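Local atomic coordinates of major capsid protein (Faustovirus, PDB entry 5J7O), a protein that is the double jelly-roll major capsid protein of a large double-stranded DNA virus, its trimers probably building the capsid shell. Residues Glu72-Arg77 with Pro94-Phe99; Ser101-His106 with Ile392-Asn397; Ser156-Gln161 with Phe341-Val346; Tyr370-Pro375 with Gln509-Gln514. One frame throughout, in Å; residues are numbered along the deposited sequence.

Interaction 1: Glu72-Arg77 with Pro94-Phe99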
loop_
_atom_site.group_PDB
_atom_site.type_symbol
_atom_site.label_atom_id
_atom_site.label_comp_id
_atom_site.label_asym_id
_atom_site.label_seq_id
_atom_site.Cartn_x
_atom_site.Cartn_y
_atom_site.Cartn_z
ATOM N N GLU B 72 -32.096 11.775 1.130
ATOM C CA GLU B 72 -31.943 12.010 2.557
ATOM C C GLU B 72 -31.990 10.668 3.269
ATOM O O GLU B 72 -32.804 9.806 2.927
ATOM C CB GLU B 72 -33.037 12.936 3.100
ATOM C CG GLU B 72 -32.960 13.162 4.601
ATOM C CD GLU B 72 -34.191 13.853 5.155
ATOM O OE1 GLU B 72 -35.106 14.168 4.364
ATOM O OE2 GLU B 72 -34.244 14.079 6.382
ATOM N N TYR B 73 -31.115 10.496 4.254
ATOM C CA TYR B 73 -31.048 9.255 5.006
ATOM C C TYR B 73 -32.028 9.274 6.171
ATOM O O TYR B 73 -32.374 10.330 6.708
ATOM C CB TYR B 73 -29.629 9.009 5.517
ATOM C CG TYR B 73 -28.676 8.566 4.435
ATOM C CD1 TYR B 73 -28.432 7.219 4.208
ATOM C CD2 TYR B 73 -28.030 9.495 3.629
ATOM C CE1 TYR B 73 -27.565 6.808 3.214
ATOM C CE2 TYR B 73 -27.162 9.093 2.633
ATOM C CZ TYR B 73 -26.934 7.750 2.429
ATOM O OH TYR B 73 -26.071 7.344 1.438
ATOM N N GLN B 74 -32.479 8.081 6.552
ATOM C CA GLN B 74 -33.409 7.900 7.656
ATOM C C GLN B 74 -33.031 6.625 8.389
ATOM O O GLN B 74 -32.843 5.581 7.758
ATOM C CB GLN B 74 -34.856 7.823 7.154
ATOM C CG GLN B 74 -35.898 7.701 8.251
ATOM C CD GLN B 74 -37.310 7.622 7.702
ATOM O OE1 GLN B 74 -37.604 6.804 6.830
ATOM N NE2 GLN B 74 -38.189 8.483 8.202
ATOM N N LYS B 75 -32.905 6.710 9.710
ATOM C CA LYS B 75 -32.528 5.568 10.529
ATOM C C LYS B 75 -33.721 5.104 11.354
ATOM O O LYS B 75 -34.503 5.920 11.851
ATOM C CB LYS B 75 -31.341 5.902 11.440
ATOM C CG LYS B 75 -31.587 6.994 12.469
ATOM C CD LYS B 75 -30.291 7.345 13.188
ATOM C CE LYS B 75 -30.518 8.323 14.328
ATOM N NZ LYS B 75 -31.113 7.662 15.522
ATOM N N THR B 76 -33.860 3.786 11.484
ATOM C CA THR B 76 -34.980 3.195 12.197
ATOM C C THR B 76 -34.476 2.067 13.088
ATOM O O THR B 76 -33.397 1.510 12.874
ATOM C CB THR B 76 -36.054 2.669 11.233
ATOM O OG1 THR B 76 -37.218 2.283 11.976
ATOM C CG2 THR B 76 -35.535 1.468 10.455
ATOM N N ARG B 77 -35.275 1.741 14.094
ATOM C CA ARG B 77 -34.962 0.718 15.075
ATOM C C ARG B 77 -35.648 -0.594 14.725
ATOM O O ARG B 77 -36.626 -0.615 13.971
ATOM C CB ARG B 77 -35.394 1.177 16.473
ATOM C CG ARG B 77 -34.661 2.410 16.960
ATOM C CD ARG B 77 -34.780 2.570 18.464
ATOM N NE ARG B 77 -34.003 3.708 18.944
ATOM C CZ ARG B 77 -32.692 3.679 19.160
ATOM N NH1 ARG B 77 -32.005 2.567 18.935
ATOM N NH2 ARG B 77 -32.066 4.763 19.596
ATOM N N PRO B 94 -39.271 1.949 6.559
ATOM C CA PRO B 94 -40.353 2.925 6.718
ATOM C C PRO B 94 -40.714 3.586 5.400
ATOM O O PRO B 94 -39.934 3.619 4.447
ATOM C CB PRO B 94 -39.773 3.947 7.707
ATOM C CG PRO B 94 -38.601 3.263 8.342
ATOM C CD PRO B 94 -38.060 2.345 7.293
ATOM N N GLN B 95 -41.933 4.114 5.355
ATOM C CA GLN B 95 -42.386 4.876 4.202
ATOM C C GLN B 95 -41.874 6.305 4.329
ATOM O O GLN B 95 -42.223 7.015 5.278
ATOM C CB GLN B 95 -43.908 4.843 4.106
ATOM C CG GLN B 95 -44.442 5.194 2.733
ATOM C CD GLN B 95 -45.866 4.729 2.537
ATOM O OE1 GLN B 95 -46.108 3.597 2.117
ATOM N NE2 GLN B 95 -46.821 5.599 2.842
ATOM N N PHE B 96 -41.033 6.717 3.384
ATOM C CA PHE B 96 -40.407 8.030 3.453
ATOM C C PHE B 96 -40.277 8.634 2.061
ATOM O O PHE B 96 -41.017 9.556 1.706
ATOM C CB PHE B 96 -39.037 7.928 4.129
ATOM C CG PHE B 96 -38.441 9.254 4.508
ATOM C CD1 PHE B 96 -39.237 10.379 4.645
ATOM C CD2 PHE B 96 -37.078 9.374 4.723
ATOM C CE1 PHE B 96 -38.684 11.598 4.993
ATOM C CE2 PHE B 96 -36.519 10.590 5.070
ATOM C CZ PHE B 96 -37.323 11.704 5.205
ATOM N N GLY B 97 -39.340 8.119 1.262
ATOM C CA GLY B 97 -39.126 8.643 -0.070
ATOM C C GLY B 97 -39.931 7.912 -1.130
ATOM O O GLY B 97 -40.598 6.913 -0.868
ATOM N N ASP B 98 -39.867 8.445 -2.352
ATOM C CA ASP B 98 -40.445 7.744 -3.492
ATOM C C ASP B 98 -39.666 6.474 -3.807
ATOM O O ASP B 98 -40.234 5.507 -4.325
ATOM C CB ASP B 98 -40.478 8.663 -4.714
ATOM C CG ASP B 98 -41.241 9.946 -4.456
ATOM O OD1 ASP B 98 -42.343 9.877 -3.873
ATOM O OD2 ASP B 98 -40.736 11.026 -4.831
ATOM N N PHE B 99 -38.369 6.468 -3.506
ATOM C CA PHE B 99 -37.507 5.314 -3.697
ATOM C C PHE B 99 -36.622 5.174 -2.467
ATOM O O PHE B 99 -36.401 6.138 -1.729
ATOM C CB PHE B 99 -36.634 5.452 -4.958
ATOM C CG PHE B 99 -37.413 5.666 -6.227
ATOM C CD1 PHE B 99 -37.912 6.917 -6.551
ATOM C CD2 PHE B 99 -37.623 4.619 -7.109
ATOM C CE1 PHE B 99 -38.625 7.115 -7.719
ATOM C CE2 PHE B 99 -38.334 4.810 -8.279
ATOM C CZ PHE B 99 -38.837 6.060 -8.582
#
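At the edge of a jelly-roll sheet, strand residues Glu72, Gln74 and Thr76 turn alternate side chains onto Pro94 and Phe96 of the loop that joins strands 88-92 and 99-109. Gln74 CG lies anti to the backbone N (chi1 -177°) and the chain runs on extended, which carries the amide over one face of the Phe96 ring, with NE2 offset toward the rim and the two planes 31° apart. Gln74 OE1 sits 3.3 Å from Phe96 CB and 3.7 Å from Pro94 CB, in van der Waals contact with both. The far end of the ring meets Glu72, whose OE1 comes 3.4 Å from Phe96 CZ; carboxylate and ring planes stand 67° apart. No hydrogen bond links the two segments. Strand 69-76 instead lies antiparallel to strand 389-401, where backbone bonds pair Glu72 with Asn398, Gln74 with Ile396 and Thr76 with Leu394, so the loop packs on side chains of a strand held in its sheet by other partners. Phe400 meets the Phe96 ring edge-to-face. Farther along, Thr76 CB lies 3.9 Å from Pro94 CG, the threonine pointing at that corner of the proline. On the reverse of the strand, Tyr73 OH bonds Asp102 and Tyr553 of the second subunit.

Interaction 2: Ser101-His106 with Ile392-Asn397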
loop_
_atom_site.group_PDB
_atom_site.type_symbol
_atom_site.label_atom_id
_atom_site.label_comp_id
_atom_site.label_asym_id
_atom_site.label_seq_id
_atom_site.Cartn_x
_atom_site.Cartn_y
_atom_site.Cartn_z
ATOM N N SER B 101 -32.707 3.355 -1.368
ATOM C CA SER B 101 -31.475 2.932 -2.022
ATOM C C SER B 101 -30.528 2.232 -1.055
ATOM O O SER B 101 -30.885 1.213 -0.455
ATOM C CB SER B 101 -30.785 4.138 -2.663
ATOM O OG SER B 101 -29.748 3.733 -3.540
ATOM N N ASP B 102 -29.321 2.773 -0.897
ATOM C CA ASP B 102 -28.285 2.100 -0.126
ATOM C C ASP B 102 -28.654 2.034 1.353
ATOM O O ASP B 102 -29.318 2.920 1.897
ATOM C CB ASP B 102 -26.941 2.808 -0.303
ATOM C CG ASP B 102 -27.010 4.287 0.025
ATOM O OD1 ASP B 102 -27.591 5.046 -0.780
ATOM O OD2 ASP B 102 -26.474 4.693 1.078
ATOM N N MET B 103 -28.211 0.958 2.003
ATOM C CA MET B 103 -28.527 0.696 3.399
ATOM C C MET B 103 -27.258 0.359 4.166
ATOM O O MET B 103 -26.363 -0.311 3.642
ATOM C CB MET B 103 -29.538 -0.450 3.537
ATOM C CG MET B 103 -30.880 -0.172 2.881
ATOM S SD MET B 103 -32.071 -1.502 3.133
ATOM C CE MET B 103 -33.508 -0.820 2.310
ATOM N N VAL B 104 -27.192 0.825 5.409
ATOM C CA VAL B 104 -26.061 0.556 6.289
ATOM C C VAL B 104 -26.588 0.461 7.715
ATOM O O VAL B 104 -27.489 1.207 8.108
ATOM C CB VAL B 104 -24.963 1.635 6.138
ATOM C CG1 VAL B 104 -25.470 3.004 6.569
ATOM C CG2 VAL B 104 -23.715 1.247 6.906
ATOM N N VAL B 105 -26.042 -0.478 8.482
ATOM C CA VAL B 105 -26.545 -0.804 9.812
ATOM C C VAL B 105 -25.495 -0.412 10.841
ATOM O O VAL B 105 -24.364 -0.910 10.809
ATOM C CB VAL B 105 -26.901 -2.292 9.934
ATOM C CG1 VAL B 105 -27.314 -2.619 11.356
ATOM C CG2 VAL B 105 -28.009 -2.655 8.960
ATOM N N HIS B 106 -25.873 0.476 11.757
ATOM C CA HIS B 106 -25.006 0.858 12.863
ATOM C C HIS B 106 -25.115 -0.185 13.969
ATOM O O HIS B 106 -26.209 -0.435 14.481
ATOM C CB HIS B 106 -25.389 2.240 13.387
ATOM C CG HIS B 106 -24.634 2.657 14.612
ATOM N ND1 HIS B 106 -25.194 3.436 15.602
ATOM C CD2 HIS B 106 -23.362 2.409 15.003
ATOM C CE1 HIS B 106 -24.301 3.646 16.553
ATOM N NE2 HIS B 106 -23.181 3.034 16.214
ATOM N N ILE B 392 -28.505 -0.886 17.704
ATOM C CA ILE B 392 -28.466 -1.313 16.311
ATOM C C ILE B 392 -29.596 -0.622 15.555
ATOM O O ILE B 392 -30.766 -0.689 15.947
ATOM C CB ILE B 392 -28.519 -2.850 16.180
ATOM C CG1 ILE B 392 -28.271 -3.270 14.731
ATOM C CG2 ILE B 392 -29.836 -3.420 16.692
ATOM C CD1 ILE B 392 -27.993 -4.746 14.559
ATOM N N GLU B 393 -29.242 0.084 14.483
ATOM C CA GLU B 393 -30.193 0.865 13.708
ATOM C C GLU B 393 -29.879 0.719 12.229
ATOM O O GLU B 393 -28.709 0.666 11.838
ATOM C CB GLU B 393 -30.158 2.350 14.103
ATOM C CG GLU B 393 -30.875 2.679 15.401
ATOM C CD GLU B 393 -30.725 4.139 15.793
ATOM O OE1 GLU B 393 -29.574 4.598 15.951
ATOM O OE2 GLU B 393 -31.757 4.828 15.934
ATOM N N LEU B 394 -30.926 0.659 11.411
ATOM C CA LEU B 394 -30.787 0.557 9.965
ATOM C C LEU B 394 -30.911 1.944 9.348
ATOM O O LEU B 394 -31.919 2.630 9.552
ATOM C CB LEU B 394 -31.839 -0.381 9.375
ATOM C CG LEU B 394 -31.916 -0.385 7.845
ATOM C CD1 LEU B 394 -30.598 -0.840 7.234
ATOM C CD2 LEU B 394 -33.067 -1.251 7.357
ATOM N N TYR B 395 -29.892 2.349 8.599
ATOM C CA TYR B 395 -29.890 3.618 7.883
ATOM C C TYR B 395 -30.285 3.367 6.434
ATOM O O TYR B 395 -29.686 2.522 5.761
ATOM C CB TYR B 395 -28.515 4.286 7.950
ATOM C CG TYR B 395 -28.150 4.851 9.306
ATOM C CD1 TYR B 395 -28.121 4.044 10.436
ATOM C CD2 TYR B 395 -27.814 6.190 9.451
ATOM C CE1 TYR B 395 -27.785 4.557 11.673
ATOM C CE2 TYR B 395 -27.473 6.712 10.684
ATOM C CZ TYR B 395 -27.460 5.891 11.792
ATOM O OH TYR B 395 -27.123 6.405 13.022
ATOM N N ILE B 396 -31.291 4.095 5.958
ATOM C CA ILE B 396 -31.835 3.910 4.618
ATOM C C ILE B 396 -31.800 5.243 3.889
ATOM O O ILE B 396 -32.334 6.242 4.386
ATOM C CB ILE B 396 -33.274 3.361 4.654
ATOM C CG1 ILE B 396 -33.354 2.119 5.543
ATOM C CG2 ILE B 396 -33.757 3.044 3.246
ATOM C CD1 ILE B 396 -34.769 1.688 5.850
ATOM N N ASN B 397 -31.179 5.259 2.713
ATOM C CA ASN B 397 -31.210 6.435 1.857
ATOM C C ASN B 397 -32.546 6.492 1.130
ATOM O O ASN B 397 -32.982 5.500 0.537
ATOM C CB ASN B 397 -30.057 6.402 0.854
ATOM C CG ASN B 397 -29.881 7.718 0.123
ATOM O OD1 ASN B 397 -30.471 8.731 0.495
ATOM N ND2 ASN B 397 -29.058 7.711 -0.919
HETATM O O HOH W 1 -27.104 5.163 15.441
#
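Two first torsions set the polar pair at one end of this strand pairing: Asp102 CG stands between its own backbone N and carbonyl carbon (chi1 54°), while Asn397 CG is swung anti to N (chi1 -169°), and Asn397 ND2 donates to Asp102 OD1 over 3.0 Å. The donor reaches the syn side of the carboxylate, 16° out of its plane. Between this pair and His106, strands 99-109 and 389-401 run antiparallel in a jelly-roll sheet, and Val104 with Tyr395 form a hydrogen-bonded pair whose Tyr395 N to Val104 O bond is 2.7 Å. On the face of Val105 and Leu394 the contact is apolar: Val105 CG2 meets Leu394 CD1 at 3.6 Å, and its CG1 packs on Ile392 CG1. The other face carries Tyr395 and His106, where Tyr395 CE1 lies 3.7 Å from His106 CB. A water there is held by His106 ND1, Tyr395 OH at 2.7 Å and Glu393 OE1, to which it donates. Asp102 OD2 accepts from Tyr548 of the second subunit, while Glu393 OE2 forms a salt bridge with Lys75. With both acids buried, such partners would help to stabilise their negative charge, and the Asp102 network ties this sheet directly to the neighbouring subunit.

Interaction 3: Ser156-Gln161 with Phe341-Val346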
loop_
_atom_site.group_PDB
_atom_site.type_symbol
_atom_site.label_atom_id
_atom_site.label_comp_id
_atom_site.label_asym_id
_atom_site.label_seq_id
_atom_site.Cartn_x
_atom_site.Cartn_y
_atom_site.Cartn_z
ATOM N N SER B 156 9.795 -19.547 34.182
ATOM C CA SER B 156 9.025 -18.767 35.138
ATOM C C SER B 156 8.028 -17.903 34.376
ATOM O O SER B 156 7.962 -17.931 33.144
ATOM C CB SER B 156 9.943 -17.914 36.021
ATOM O OG SER B 156 10.725 -17.027 35.240
ATOM N N TYR B 157 7.242 -17.135 35.126
ATOM C CA TYR B 157 6.268 -16.214 34.561
ATOM C C TYR B 157 6.632 -14.788 34.942
ATOM O O TYR B 157 6.983 -14.513 36.094
ATOM C CB TYR B 157 4.849 -16.535 35.038
ATOM C CG TYR B 157 4.346 -17.886 34.589
ATOM C CD1 TYR B 157 4.108 -18.149 33.247
ATOM C CD2 TYR B 157 4.102 -18.897 35.508
ATOM C CE1 TYR B 157 3.646 -19.382 32.831
ATOM C CE2 TYR B 157 3.638 -20.133 35.104
ATOM C CZ TYR B 157 3.413 -20.369 33.764
ATOM O OH TYR B 157 2.952 -21.601 33.356
ATOM N N VAL B 158 6.550 -13.883 33.966
ATOM C CA VAL B 158 6.858 -12.475 34.167
ATOM C C VAL B 158 5.797 -11.635 33.471
ATOM O O VAL B 158 5.070 -12.108 32.596
ATOM C CB VAL B 158 8.261 -12.100 33.635
ATOM C CG1 VAL B 158 9.349 -12.744 34.479
ATOM C CG2 VAL B 158 8.401 -12.510 32.175
ATOM N N ASN B 159 5.708 -10.373 33.882
ATOM C CA ASN B 159 4.934 -9.387 33.145
ATOM C C ASN B 159 5.863 -8.704 32.143
ATOM O O ASN B 159 7.017 -9.107 31.968
ATOM C CB ASN B 159 4.259 -8.404 34.102
ATOM C CG ASN B 159 5.223 -7.805 35.108
ATOM O OD1 ASN B 159 6.438 -7.975 35.004
ATOM N ND2 ASN B 159 4.681 -7.091 36.089
ATOM N N GLN B 160 5.375 -7.661 31.463
ATOM C CA GLN B 160 6.199 -7.008 30.449
ATOM C C GLN B 160 7.454 -6.400 31.063
ATOM O O GLN B 160 8.538 -6.472 30.471
ATOM C CB GLN B 160 5.400 -5.935 29.710
ATOM C CG GLN B 160 6.193 -5.298 28.575
ATOM C CD GLN B 160 5.470 -4.145 27.914
ATOM O OE1 GLN B 160 4.871 -3.303 28.584
ATOM N NE2 GLN B 160 5.525 -4.099 26.587
ATOM N N GLN B 161 7.330 -5.804 32.250
ATOM C CA GLN B 161 8.487 -5.196 32.893
ATOM C C GLN B 161 9.490 -6.235 33.381
ATOM O O GLN B 161 10.636 -5.881 33.672
ATOM C CB GLN B 161 8.032 -4.310 34.055
ATOM C CG GLN B 161 9.027 -3.225 34.427
ATOM C CD GLN B 161 8.482 -2.260 35.461
ATOM O OE1 GLN B 161 7.650 -2.628 36.292
ATOM N NE2 GLN B 161 8.944 -1.017 35.413
ATOM N N PHE B 341 3.834 -13.555 30.733
ATOM C CA PHE B 341 4.739 -14.167 29.773
ATOM C C PHE B 341 5.506 -15.304 30.427
ATOM O O PHE B 341 5.936 -15.193 31.579
ATOM C CB PHE B 341 5.727 -13.138 29.210
ATOM C CG PHE B 341 5.071 -11.895 28.684
ATOM C CD1 PHE B 341 4.654 -11.820 27.365
ATOM C CD2 PHE B 341 4.868 -10.800 29.508
ATOM C CE1 PHE B 341 4.049 -10.677 26.879
ATOM C CE2 PHE B 341 4.264 -9.656 29.029
ATOM C CZ PHE B 341 3.853 -9.593 27.712
ATOM N N LEU B 342 5.676 -16.395 29.685
ATOM C CA LEU B 342 6.486 -17.521 30.130
ATOM C C LEU B 342 7.935 -17.278 29.726
ATOM O O LEU B 342 8.246 -17.202 28.532
ATOM C CB LEU B 342 5.978 -18.832 29.531
ATOM C CG LEU B 342 6.838 -20.066 29.823
ATOM C CD1 LEU B 342 6.671 -20.523 31.264
ATOM C CD2 LEU B 342 6.522 -21.195 28.855
ATOM N N GLN B 343 8.813 -17.155 30.715
ATOM C CA GLN B 343 10.235 -16.951 30.470
ATOM C C GLN B 343 10.930 -18.305 30.409
ATOM O O GLN B 343 10.911 -19.060 31.386
ATOM C CB GLN B 343 10.850 -16.074 31.560
ATOM C CG GLN B 343 12.356 -15.907 31.447
ATOM C CD GLN B 343 12.915 -14.969 32.496
ATOM O OE1 GLN B 343 12.175 -14.417 33.309
ATOM N NE2 GLN B 343 14.228 -14.781 32.482
ATOM N N THR B 344 11.537 -18.612 29.266
ATOM C CA THR B 344 12.282 -19.852 29.067
ATOM C C THR B 344 13.763 -19.506 28.989
ATOM O O THR B 344 14.203 -18.854 28.036
ATOM C CB THR B 344 11.821 -20.575 27.803
ATOM O OG1 THR B 344 10.484 -21.058 27.985
ATOM C CG2 THR B 344 12.743 -21.747 27.491
ATOM N N THR B 345 14.529 -19.941 29.986
ATOM C CA THR B 345 15.948 -19.626 30.082
ATOM C C THR B 345 16.768 -20.905 30.152
ATOM O O THR B 345 16.475 -21.797 30.956
ATOM C CB THR B 345 16.241 -18.756 31.307
ATOM O OG1 THR B 345 15.638 -19.339 32.467
ATOM C CG2 THR B 345 15.693 -17.362 31.106
ATOM N N VAL B 346 17.795 -20.986 29.309
ATOM C CA VAL B 346 18.791 -22.049 29.360
ATOM C C VAL B 346 20.143 -21.410 29.634
ATOM O O VAL B 346 20.546 -20.475 28.931
ATOM C CB VAL B 346 18.830 -22.867 28.057
ATOM C CG1 VAL B 346 19.975 -23.871 28.101
ATOM C CG2 VAL B 346 17.508 -23.578 27.831
HETATM O O HOH W 2 12.863 -18.299 33.980
#
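Ser156, Tyr157 and Val158 pair antiparallel with Phe341-Gln343 where strands 149-158 and 341-351 are neighbours in the mixed seven-stranded sheet. Four backbone bonds satisfy the N-H and C=O of Ser156, Gln343, Val158 and Phe341: Gln343 N meets Ser156 O at 2.7 Å, and Val158 N donates to Phe341 O over 2.8 Å. Gln343 O, already accepting from Ser156 N, also takes a weak bond from a water that lies 2.8 Å from Ser156 OG. A chi1 of 59° turns the hydroxyl to it. Gln343 OE1 touches Val158 CG1 on the same face of the sheet. Between the hydrogen-bonded pairs, Tyr157 and Leu342 turn to the other face, Tyr157 CE1 against Leu342 CD1 at 3.6 Å, and Tyr157 OH is satisfied by Ala121 O. Beyond Val158 the chain leaves the strand and passes along the edge of the Phe341 ring, which meets Val158 O and the Asn159-Gln160 peptide. Gln160 N is bonded to Asn339 OD1, and Gln160 NE2 makes a weak bond to Val239 O of the third subunit, which also packs Ile241 on Phe341. At that ring edge, Phe341 CE2 comes within 3.3 Å of Gln160 N.

Interaction 4: Tyr370-Pro375 with Gln509-Gln514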
loop_
_atom_site.group_PDB
_atom_site.type_symbol
_atom_site.label_atom_id
_atom_site.label_comp_id
_atom_site.label_asym_id
_atom_site.label_seq_id
_atom_site.Cartn_x
_atom_site.Cartn_y
_atom_site.Cartn_z
ATOM N N TYR B 370 20.366 -18.236 27.282
ATOM C CA TYR B 370 19.418 -18.146 26.177
ATOM C C TYR B 370 18.035 -17.944 26.775
ATOM O O TYR B 370 17.580 -18.770 27.571
ATOM C CB TYR B 370 19.454 -19.408 25.311
ATOM C CG TYR B 370 20.831 -19.796 24.811
ATOM C CD1 TYR B 370 21.254 -19.440 23.537
ATOM C CD2 TYR B 370 21.702 -20.530 25.609
ATOM C CE1 TYR B 370 22.508 -19.797 23.073
ATOM C CE2 TYR B 370 22.958 -20.890 25.154
ATOM C CZ TYR B 370 23.355 -20.522 23.886
ATOM O OH TYR B 370 24.604 -20.880 23.432
ATOM N N THR B 371 17.367 -16.854 26.397
ATOM C CA THR B 371 16.110 -16.461 27.025
ATOM C C THR B 371 15.069 -16.134 25.965
ATOM O O THR B 371 15.287 -15.250 25.131
ATOM C CB THR B 371 16.312 -15.258 27.951
ATOM O OG1 THR B 371 17.248 -15.598 28.981
ATOM C CG2 THR B 371 14.990 -14.845 28.584
ATOM N N THR B 372 13.940 -16.838 26.011
ATOM C CA THR B 372 12.785 -16.557 25.173
ATOM C C THR B 372 11.576 -16.265 26.054
ATOM O O THR B 372 11.544 -16.614 27.237
ATOM C CB THR B 372 12.462 -17.729 24.233
ATOM O OG1 THR B 372 11.877 -18.801 24.981
ATOM C CG2 THR B 372 13.719 -18.225 23.537
ATOM N N TYR B 373 10.573 -15.619 25.460
ATOM C CA TYR B 373 9.341 -15.278 26.157
ATOM C C TYR B 373 8.147 -15.713 25.322
ATOM O O TYR B 373 8.123 -15.512 24.105
ATOM C CB TYR B 373 9.255 -13.775 26.445
ATOM C CG TYR B 373 10.454 -13.225 27.182
ATOM C CD1 TYR B 373 10.545 -13.308 28.565
ATOM C CD2 TYR B 373 11.497 -12.621 26.492
ATOM C CE1 TYR B 373 11.640 -12.807 29.241
ATOM C CE2 TYR B 373 12.595 -12.116 27.159
ATOM C CZ TYR B 373 12.662 -12.211 28.531
ATOM O OH TYR B 373 13.755 -11.708 29.198
ATOM N N THR B 374 7.156 -16.303 25.981
ATOM C CA THR B 374 5.958 -16.806 25.312
ATOM C C THR B 374 4.724 -16.269 26.023
ATOM O O THR B 374 4.506 -16.603 27.207
ATOM C CB THR B 374 5.944 -18.332 25.291
ATOM O OG1 THR B 374 7.262 -18.818 25.007
ATOM C CG2 THR B 374 4.984 -18.840 24.225
ATOM N N PRO B 375 3.911 -15.440 25.366
ATOM C CA PRO B 375 2.665 -14.978 25.991
ATOM C C PRO B 375 1.799 -16.151 26.427
ATOM O O PRO B 375 1.668 -17.152 25.719
ATOM C CB PRO B 375 1.998 -14.159 24.880
ATOM C CG PRO B 375 3.137 -13.681 24.043
ATOM C CD PRO B 375 4.150 -14.795 24.064
ATOM N N GLN B 509 21.707 -14.602 24.459
ATOM C CA GLN B 509 20.720 -14.378 23.411
ATOM C C GLN B 509 19.367 -14.205 24.082
ATOM O O GLN B 509 18.880 -15.128 24.742
ATOM C CB GLN B 509 20.662 -15.544 22.422
ATOM C CG GLN B 509 21.910 -15.772 21.604
ATOM C CD GLN B 509 21.696 -16.818 20.525
ATOM O OE1 GLN B 509 21.012 -17.819 20.743
ATOM N NE2 GLN B 509 22.267 -16.582 19.351
ATOM N N VAL B 510 18.763 -13.032 23.918
ATOM C CA VAL B 510 17.455 -12.738 24.488
ATOM C C VAL B 510 16.501 -12.407 23.351
ATOM O O VAL B 510 16.828 -11.595 22.476
ATOM C CB VAL B 510 17.519 -11.582 25.501
ATOM C CG1 VAL B 510 16.132 -11.287 26.055
ATOM C CG2 VAL B 510 18.483 -11.915 26.627
ATOM N N MET B 511 15.330 -13.041 23.359
ATOM C CA MET B 511 14.296 -12.711 22.387
ATOM C C MET B 511 13.850 -11.267 22.576
ATOM O O MET B 511 13.317 -10.905 23.629
ATOM C CB MET B 511 13.106 -13.656 22.535
ATOM C CG MET B 511 11.939 -13.305 21.624
ATOM S SD MET B 511 10.350 -13.929 22.207
ATOM C CE MET B 511 10.572 -15.690 21.994
ATOM N N GLN B 512 14.083 -10.439 21.557
ATOM C CA GLN B 512 13.648 -9.051 21.626
ATOM C C GLN B 512 12.195 -8.904 21.191
ATOM O O GLN B 512 11.436 -8.140 21.797
ATOM C CB GLN B 512 14.555 -8.174 20.765
ATOM C CG GLN B 512 14.332 -6.681 20.941
ATOM C CD GLN B 512 15.188 -5.848 20.007
ATOM O OE1 GLN B 512 15.374 -6.194 18.841
ATOM N NE2 GLN B 512 15.716 -4.743 20.519
ATOM N N ASN B 513 11.793 -9.641 20.158
ATOM C CA ASN B 513 10.412 -9.660 19.699
ATOM C C ASN B 513 10.230 -10.880 18.807
ATOM O O ASN B 513 11.199 -11.500 18.365
ATOM C CB ASN B 513 10.046 -8.372 18.954
ATOM C CG ASN B 513 8.549 -8.141 18.889
ATOM O OD1 ASN B 513 7.757 -9.017 19.242
ATOM N ND2 ASN B 513 8.151 -6.959 18.431
ATOM N N GLN B 514 8.968 -11.214 18.547
ATOM C CA GLN B 514 8.631 -12.354 17.706
ATOM C C GLN B 514 7.421 -12.012 16.851
ATOM O O GLN B 514 6.417 -11.514 17.366
ATOM C CB GLN B 514 8.343 -13.601 18.549
ATOM C CG GLN B 514 7.912 -14.814 17.735
ATOM C CD GLN B 514 7.640 -16.034 18.595
ATOM O OE1 GLN B 514 7.201 -17.072 18.099
ATOM N NE2 GLN B 514 7.902 -15.913 19.892
#
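Met511 points at strand 364-375 and lays its CE beside the backbone, 3.2 Å from Tyr373 O and 3.6 Å from Thr372 CB. A trans first torsion (chi1 176°) sends the Met511 chain away from its own N, and a fold at the last torsion (chi3 -69°) places SD where Tyr373 N makes a weak hydrogen bond to it, 3.7 Å long. Tyr373 answers with its ring, whose CE2 rests 3.8 Å from Val510 CG1, both that methyl and Met511 O lying at the ring edge. Two bonds hold the backbones together: Thr371 N donates to Gln509 O and Met511 N to Thr371 O, each at 2.8 Å. They form a short parallel ladder, Tyr370 beside Gln509 and Thr371 beside Val510, within a mixed sheet whose other neighbouring strands run antiparallel. At the start of the ladder, Gln509 OE1 meets the edge of the Tyr370 ring, 3.2 Å from Tyr370 CD1, with the amide plane at 90° to the ring. That amide is positioned from outside: NE2 donates to Gln484 OE1 on strand 473-490, and OE1 accepts from Gly248 N of the second subunit. Thr372 OG1 bonds Gly264 O of the same subunit. Past Met511, the strand makes a classic beta bulge at Gln512-Asn513, opposite Asp481, and Gln512 bonds with its counterparts in both other subunits.

The four contacts fall into two groups, interactions 1 and 2 lying across the centre of the molecule from interaction 4. Interactions 1 and 2, with centres 9 Å apart, share an antiparallel jelly-roll sheet in which strand 389-401 lies between strands 69-76 and 99-109. Interactions 3 and 4, also 9 Å apart, share the mixed seven-stranded sheet through adjoining strands 341-351 and 364-375. About 48 Å separates the centres of interactions 2 and 4. Along the chain, interaction 1 closes first; interaction 3 then falls wholly between the two segments of interaction 2, and interaction 4 straddles the second of these. Every contact touches the second subunit, so both groups border trimer interfaces.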